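PDB 6XP8: TfuA domain-containing protein from Methanosarcina acetivorans, which takes part in peptide backbone thioamidation, probably as a partner of a YcaO enzyme in installing the thioamide. Local coordinates for residues A56-L66 / R82-M91. Sequence-based numbering, arbitrary orientation.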
loop_
_atom_site.group_PDB
_atom_site.type_symbol
_atom_site.label_atom_id
_atom_site.label_comp_id
_atom_site.label_asym_id
_atom_site.label_seq_id
_atom_site.Cartn_x
_atom_site.Cartn_y
_atom_site.Cartn_z
ATOM N N ALA A 56 -12.899 -9.047 1.396
ATOM C CA ALA A 56 -11.629 -8.789 2.093
ATOM C C ALA A 56 -11.116 -10.018 2.833
ATOM O O ALA A 56 -11.908 -10.786 3.391
ATOM C CB ALA A 56 -11.762 -7.605 3.044
ATOM N N VAL A 57 -9.791 -10.192 2.837
ATOM C CA VAL A 57 -9.148 -11.276 3.594
ATOM C C VAL A 57 -9.491 -11.139 5.085
ATOM O O VAL A 57 -9.380 -10.053 5.649
ATOM C CB VAL A 57 -7.611 -11.348 3.327
ATOM C CG1 VAL A 57 -6.872 -10.089 3.781
ATOM C CG2 VAL A 57 -7.003 -12.602 3.947
ATOM N N GLY A 58 -9.938 -12.232 5.700
ATOM C CA GLY A 58 -10.427 -12.187 7.081
ATOM C C GLY A 58 -9.363 -12.553 8.098
ATOM O O GLY A 58 -8.403 -13.259 7.766
ATOM N N HIS A 59 -9.537 -12.063 9.331
ATOM C CA HIS A 59 -8.652 -12.420 10.451
ATOM C C HIS A 59 -8.582 -13.932 10.654
ATOM O O HIS A 59 -7.498 -14.476 10.868
ATOM C CB HIS A 59 -9.081 -11.745 11.765
ATOM C CG HIS A 59 -8.931 -10.253 11.774
ATOM N ND1 HIS A 59 -9.340 -9.479 12.839
ATOM C CD2 HIS A 59 -8.429 -9.392 10.854
ATOM C CE1 HIS A 59 -9.093 -8.208 12.578
ATOM N NE2 HIS A 59 -8.544 -8.127 11.379
ATOM N N ARG A 60 -9.741 -14.593 10.584
ATOM C CA ARG A 60 -9.849 -16.055 10.708
ATOM C C ARG A 60 -8.911 -16.808 9.747
ATOM O O ARG A 60 -8.255 -17.778 10.143
ATOM C CB ARG A 60 -11.329 -16.485 10.558
ATOM C CG ARG A 60 -11.606 -17.904 10.061
ATOM C CD ARG A 60 -11.546 -18.957 11.162
ATOM N NE ARG A 60 -11.300 -20.292 10.605
ATOM C CZ ARG A 60 -10.764 -21.322 11.263
ATOM N NH1 ARG A 60 -10.393 -21.213 12.536
ATOM N NH2 ARG A 60 -10.593 -22.476 10.634
ATOM N N GLU A 61 -8.838 -16.332 8.503
ATOM C CA GLU A 61 -7.992 -16.925 7.465
ATOM C C GLU A 61 -6.504 -16.803 7.778
ATOM O O GLU A 61 -5.747 -17.760 7.588
ATOM C CB GLU A 61 -8.246 -16.247 6.127
ATOM C CG GLU A 61 -9.678 -16.299 5.639
ATOM C CD GLU A 61 -9.814 -15.598 4.314
ATOM O OE1 GLU A 61 -9.045 -15.939 3.394
ATOM O OE2 GLU A 61 -10.677 -14.712 4.203
ATOM N N ILE A 62 -6.100 -15.616 8.234
ATOM C CA ILE A 62 -4.706 -15.341 8.585
ATOM C C ILE A 62 -4.324 -16.183 9.808
ATOM O O ILE A 62 -3.285 -16.850 9.797
ATOM C CB ILE A 62 -4.442 -13.822 8.774
ATOM C CG1 ILE A 62 -4.525 -13.112 7.410
ATOM C CG2 ILE A 62 -3.083 -13.563 9.430
ATOM C CD1 ILE A 62 -4.891 -11.642 7.472
ATOM N N LEU A 63 -5.187 -16.179 10.825
ATOM C CA LEU A 63 -4.975 -16.987 12.033
ATOM C C LEU A 63 -4.871 -18.487 11.755
ATOM O O LEU A 63 -4.054 -19.168 12.387
ATOM C CB LEU A 63 -6.048 -16.700 13.090
ATOM C CG LEU A 63 -6.037 -15.309 13.740
ATOM C CD1 LEU A 63 -7.296 -15.094 14.570
ATOM C CD2 LEU A 63 -4.790 -15.071 14.579
ATOM N N SER A 64 -5.678 -18.988 10.815
ATOM C CA SER A 64 -5.610 -20.392 10.385
ATOM C C SER A 64 -4.228 -20.727 9.812
ATOM O O SER A 64 -3.615 -21.735 10.194
ATOM C CB SER A 64 -6.712 -20.719 9.367
ATOM O OG SER A 64 -6.649 -22.081 8.972
ATOM N N ALA A 65 -3.743 -19.863 8.917
ATOM C CA ALA A 65 -2.409 -19.995 8.323
ATOM C C ALA A 65 -1.300 -20.010 9.383
ATOM O O ALA A 65 -0.412 -20.869 9.339
ATOM C CB ALA A 65 -2.170 -18.889 7.295
ATOM N N LEU A 66 -1.378 -19.080 10.335
ATOM C CA LEU A 66 -0.407 -18.978 11.433
ATOM C C LEU A 66 -0.408 -20.223 12.322
ATOM O O LEU A 66 0.661 -20.716 12.695
ATOM C CB LEU A 66 -0.653 -17.716 12.273
ATOM C CG LEU A 66 -0.404 -16.351 11.609
ATOM C CD1 LEU A 66 -1.062 -15.248 12.415
ATOM C CD2 LEU A 66 1.085 -16.073 11.411
ATOM N N ARG A 82 -3.765 -5.323 8.056
ATOM C CA ARG A 82 -3.927 -6.598 8.765
ATOM C C ARG A 82 -2.803 -6.885 9.765
ATOM O O ARG A 82 -3.069 -7.386 10.865
ATOM C CB ARG A 82 -4.096 -7.766 7.786
ATOM C CG ARG A 82 -5.427 -7.784 7.051
ATOM C CD ARG A 82 -6.594 -8.223 7.923
ATOM N NE ARG A 82 -7.823 -8.195 7.134
ATOM C CZ ARG A 82 -8.689 -7.186 7.095
ATOM N NH1 ARG A 82 -8.511 -6.092 7.833
ATOM N NH2 ARG A 82 -9.753 -7.276 6.308
ATOM N N ALA A 83 -1.563 -6.546 9.407
ATOM C CA ALA A 83 -0.446 -6.749 10.332
ATOM C C ALA A 83 -0.602 -5.890 11.591
ATOM O O ALA A 83 -0.286 -6.345 12.691
ATOM C CB ALA A 83 0.891 -6.509 9.659
ATOM N N SER A 84 -1.137 -4.676 11.434
ATOM C CA SER A 84 -1.407 -3.805 12.583
ATOM C C SER A 84 -2.485 -4.378 13.510
ATOM O O SER A 84 -2.494 -4.093 14.714
ATOM C CB SER A 84 -1.777 -2.390 12.130
ATOM O OG SER A 84 -3.120 -2.306 11.684
ATOM N N GLU A 85 -3.380 -5.182 12.939
ATOM C CA GLU A 85 -4.466 -5.823 13.686
ATOM C C GLU A 85 -4.072 -7.168 14.282
ATOM O O GLU A 85 -4.667 -7.601 15.276
ATOM C CB GLU A 85 -5.706 -5.999 12.799
ATOM C CG GLU A 85 -6.295 -4.695 12.276
ATOM C CD GLU A 85 -7.169 -4.862 11.041
ATOM O OE1 GLU A 85 -7.168 -5.945 10.418
ATOM O OE2 GLU A 85 -7.863 -3.889 10.682
ATOM N N LEU A 86 -3.082 -7.833 13.677
ATOM C CA LEU A 86 -2.769 -9.224 14.022
ATOM C C LEU A 86 -1.312 -9.502 14.418
ATOM O O LEU A 86 -0.926 -10.673 14.547
ATOM C CB LEU A 86 -3.216 -10.168 12.887
ATOM C CG LEU A 86 -4.706 -10.205 12.522
ATOM C CD1 LEU A 86 -4.910 -10.780 11.130
ATOM C CD2 LEU A 86 -5.529 -10.977 13.549
ATOM N N ASP A 87 -0.517 -8.449 14.633
ATOM C CA ASP A 87 0.898 -8.622 15.022
ATOM C C ASP A 87 1.097 -9.330 16.359
ATOM O O ASP A 87 2.065 -10.076 16.529
ATOM C CB ASP A 87 1.708 -7.312 14.968
ATOM C CG ASP A 87 1.029 -6.137 15.680
ATOM O OD1 ASP A 87 0.024 -6.319 16.400
ATOM O OD2 ASP A 87 1.521 -5.002 15.500
ATOM N N THR A 88 0.165 -9.105 17.284
ATOM C CA THR A 88 0.188 -9.759 18.601
ATOM C C THR A 88 -0.114 -11.264 18.512
ATOM O O THR A 88 0.152 -12.014 19.458
ATOM C CB THR A 88 -0.777 -9.083 19.604
ATOM O OG1 THR A 88 -2.116 -9.135 19.099
ATOM C CG2 THR A 88 -0.381 -7.626 19.858
ATOM N N HIS A 89 -0.649 -11.688 17.364
ATOM C CA HIS A 89 -0.997 -13.086 17.092
ATOM C C HIS A 89 0.029 -13.838 16.234
ATOM O O HIS A 89 -0.142 -15.033 15.958
ATOM C CB HIS A 89 -2.375 -13.156 16.433
ATOM C CG HIS A 89 -3.505 -12.841 17.361
ATOM N ND1 HIS A 89 -4.111 -11.604 17.403
ATOM C CD2 HIS A 89 -4.147 -13.606 18.276
ATOM C CE1 HIS A 89 -5.072 -11.618 18.309
ATOM N NE2 HIS A 89 -5.114 -12.821 18.853
ATOM N N GLY A 90 1.077 -13.140 15.800
ATOM C CA GLY A 90 2.160 -13.764 15.039
ATOM C C GLY A 90 2.393 -13.249 13.630
ATOM O O GLY A 90 3.388 -13.615 13.005
ATOM N N MET A 91 1.483 -12.419 13.118
ATOM C CA MET A 91 1.704 -11.777 11.817
ATOM C C MET A 91 2.833 -10.751 11.921
ATOM O O MET A 91 2.868 -9.945 12.846
ATOM C CB MET A 91 0.428 -11.137 11.269
ATOM C CG MET A 91 0.537 -10.689 9.815
ATOM S SD MET A 91 -1.075 -10.254 9.148
ATOM C CE MET A 91 -0.628 -9.475 7.595
#
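Glu85 OE1 is gripped by two donors, one from each segment. His59 NE2 reaches it at 2.8 Å with an N-H...O angle of 158°; the oxygen lies near the imidazole plane, whereas the histidine comes in from above the carboxylate plane. Arg82, one turn earlier on the helix of Glu85, takes the syn lone pair of the same oxygen in a salt bridge, NH1 to OE1 2.9 Å. The other edge of the guanidinium faces the chain just ahead of helix 59-67: NE and NH2 both donate to the carbonyl oxygen Val57 O, at 2.8 and 2.9 Å, and that acceptor lies close to the guanidinium plane. A bend at chi2 (-74°) in the arginine chain carries its CD past the rim of the His59 ring, 3.7 Å from His59 CD2, and over Ile62 CD1. Were Arg82 an alanine, Val57 O would probably lose both donors, Glu85 its charged mate, and a gap would open beside Ile62.

Leu86 makes the transition to an apolar contact: its CD2 sits over one face of the His59 imidazole, 4.2 Å from the centroid, in a CH-pi contact, while its CD1 packs on Ile62 CG2. Farther along helix 59-67, Leu63 CD2 abuts His89 CB, and Leu66 spreads its two methyls over the backbone of His89 to Met91, where Gly90 has a positive phi (119°) that suits glycine. Val72 of strand 71-74 touches both Leu66 and Met91, placing the contact between helices 59-67 and 78-86, which flank the parallel sheet and are joined in sequence through that strand. The bond to Glu85 and the leucine methyl over one face together restrain the rotation of the His59 ring. Arg82 bridges the loop carbonyl of Val57 and Glu85 of its own helix, and so probably holds the carboxylate in position as the acceptor for His59.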